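Local coordinates for ketosynthase (Streptomyces sp. MSC090213JE08, PDB 6KXD), which forms part of the ketosynthase/chain length factor of ishigamide biosynthesis, in a highly reducing type II polyketide synthase, probably as the chain length factor subunit, at residues A250-V255 and A369-I374. Residues are numbered along the deposited sequence; the frame is centred on the assembly and turned at random.
Sequences AAVLSV and AVLRLI
Ala251 and Arg372 form a hydrogen-bonded pair of two antiparallel strands: Ala251 N donates to Arg372 O over 2.7 Å, and Arg372 N returns a bond of 2.8 Å to Ala251 O. Further along, Val370 O accepts from Leu253 N at 2.9 Å and, weakly, from Ser254 N, while Val370 N reaches Ser254 O. Two consecutive residues, Leu253 and Ser254, thus oppose Val370 alone, which defines a classic beta bulge; Leu253 takes a near-helical backbone (psi -38°), and the register shifts by one residue beyond it. The ladder joins strand 250-259 to strand 365-373 within a thiolase-type ketosynthase fold. Ala250 and Val252 also bond to the backbone of Ile22 and Pro20 on one flank, and Ala369, Leu371 and Leu373 to that of 353-357 on the other, so both strands are interior to the sheet. Apolar contacts fill the face of Val252 and Leu371, whose side chains run side by side with CG2 of Val252 3.9 Å from CD2 of Leu371; Ala250 CB meets Leu373 CD2, and Val255 CG2 meets Ala369 CB. Helices 180-193 and 332-344 cover this face. At the bulge Leu253 turns toward strand 365-373, its CB 3.4 Å from Val370 O; with CG anti to the carbonyl carbon (chi1 -62°), it slants across Arg372 and sets CD1 3.9 Å from Arg372 CB. With an alanine here CG and both methyls go, which is likely to open a gap between the bulge and Arg372 CB and NE. Beyond its bent chain, Arg372 NH1 bonds to Gly352 O. On the face that Arg372 shares with Ala251, Ser254 OG lies 3.5 Å from Val370 CB and is hydrogen-bonded to Ala276 O, while Ile374 CD1 rests 3.9 Å from Ala251 CB where the strand ends.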
loop_
_atom_site.group_PDB
_atom_site.type_symbol
_atom_site.label_atom_id
_atom_site.label_comp_id
_atom_site.label_asym_id
_atom_site.label_seq_id
_atom_site.Cartn_x
_atom_site.Cartn_y
_atom_site.Cartn_z
ATOM N N ALA B 250 -5.118 20.083 -15.486
ATOM C CA ALA B 250 -5.686 18.963 -16.147
ATOM C C ALA B 250 -6.766 18.369 -15.265
ATOM O O ALA B 250 -6.683 18.411 -14.041
ATOM C CB ALA B 250 -4.630 17.932 -16.474
ATOM N N ALA B 251 -7.784 17.817 -15.906
ATOM C CA ALA B 251 -8.858 17.133 -15.216
ATOM C C ALA B 251 -8.631 15.646 -15.414
ATOM O O ALA B 251 -8.294 15.242 -16.500
ATOM C CB ALA B 251 -10.203 17.516 -15.739
ATOM N N VAL B 252 -8.752 14.892 -14.314
ATOM C CA VAL B 252 -8.678 13.455 -14.368
ATOM C C VAL B 252 -10.077 12.914 -14.672
ATOM O O VAL B 252 -10.946 12.897 -13.816
ATOM C CB VAL B 252 -8.124 12.855 -13.062
ATOM C CG1 VAL B 252 -8.070 11.349 -13.174
ATOM C CG2 VAL B 252 -6.763 13.421 -12.686
ATOM N N LEU B 253 -10.289 12.511 -15.932
ATOM C CA LEU B 253 -11.570 12.065 -16.409
ATOM C C LEU B 253 -11.823 10.603 -16.044
ATOM O O LEU B 253 -12.941 10.192 -15.825
ATOM C CB LEU B 253 -11.598 12.259 -17.927
ATOM C CG LEU B 253 -11.459 13.693 -18.411
ATOM C CD1 LEU B 253 -11.905 13.764 -19.855
ATOM C CD2 LEU B 253 -12.271 14.656 -17.568
ATOM N N SER B 254 -10.796 9.767 -16.107
ATOM C CA SER B 254 -10.964 8.395 -15.745
ATOM C C SER B 254 -9.589 7.774 -15.470
ATOM O O SER B 254 -8.564 8.210 -15.975
ATOM C CB SER B 254 -11.640 7.620 -16.823
ATOM O OG SER B 254 -10.798 7.602 -17.943
ATOM N N VAL B 255 -9.631 6.779 -14.608
ATOM C CA VAL B 255 -8.509 5.896 -14.354
ATOM C C VAL B 255 -9.087 4.497 -14.289
ATOM O O VAL B 255 -10.004 4.207 -13.515
ATOM C CB VAL B 255 -7.775 6.238 -13.049
ATOM C CG1 VAL B 255 -6.667 5.235 -12.772
ATOM C CG2 VAL B 255 -7.245 7.641 -13.062
ATOM N N ALA B 369 -4.933 6.183 -17.570
ATOM C CA ALA B 369 -5.635 7.379 -17.167
ATOM C C ALA B 369 -5.903 8.247 -18.390
ATOM O O ALA B 369 -5.018 8.463 -19.233
ATOM C CB ALA B 369 -4.894 8.159 -16.108
ATOM N N VAL B 370 -7.094 8.856 -18.383
ATOM C CA VAL B 370 -7.490 9.833 -19.416
ATOM C C VAL B 370 -7.639 11.202 -18.752
ATOM O O VAL B 370 -8.313 11.335 -17.723
ATOM C CB VAL B 370 -8.779 9.383 -20.115
ATOM C CG1 VAL B 370 -9.257 10.390 -21.146
ATOM C CG2 VAL B 370 -8.590 8.033 -20.760
ATOM N N LEU B 371 -6.893 12.173 -19.268
ATOM C CA LEU B 371 -6.883 13.541 -18.704
ATOM C C LEU B 371 -7.437 14.496 -19.753
ATOM O O LEU B 371 -7.246 14.282 -20.938
ATOM C CB LEU B 371 -5.462 13.972 -18.410
ATOM C CG LEU B 371 -4.642 13.001 -17.551
ATOM C CD1 LEU B 371 -3.218 13.508 -17.420
ATOM C CD2 LEU B 371 -5.255 12.830 -16.189
ATOM N N ARG B 372 -8.036 15.587 -19.292
ATOM C CA ARG B 372 -8.318 16.690 -20.174
ATOM C C ARG B 372 -7.418 17.847 -19.768
ATOM O O ARG B 372 -7.480 18.249 -18.574
ATOM C CB ARG B 372 -9.796 17.021 -20.074
ATOM C CG ARG B 372 -10.098 18.425 -20.583
ATOM C CD ARG B 372 -11.162 18.544 -21.634
ATOM N NE ARG B 372 -12.108 17.447 -21.788
ATOM C CZ ARG B 372 -12.456 16.940 -22.975
ATOM N NH1 ARG B 372 -11.810 17.311 -24.077
ATOM N NH2 ARG B 372 -13.435 16.052 -23.035
ATOM N N LEU B 373 -6.616 18.339 -20.725
ATOM C CA LEU B 373 -5.658 19.413 -20.457
ATOM C C LEU B 373 -6.478 20.702 -20.396
ATOM O O LEU B 373 -7.427 20.880 -21.171
ATOM C CB LEU B 373 -4.518 19.407 -21.478
ATOM C CG LEU B 373 -3.814 18.053 -21.604
ATOM C CD1 LEU B 373 -2.817 18.038 -22.732
ATOM C CD2 LEU B 373 -3.146 17.692 -20.281
ATOM N N ILE B 374 -6.198 21.522 -19.384
ATOM C CA ILE B 374 -6.914 22.748 -19.167
ATOM C C ILE B 374 -5.871 23.859 -19.283
ATOM O O ILE B 374 -5.540 24.213 -20.409
ATOM C CB ILE B 374 -7.688 22.687 -17.847
ATOM C CG1 ILE B 374 -8.701 21.542 -17.903
ATOM C CG2 ILE B 374 -8.354 24.016 -17.506
ATOM C CD1 ILE B 374 -9.304 21.239 -16.577
#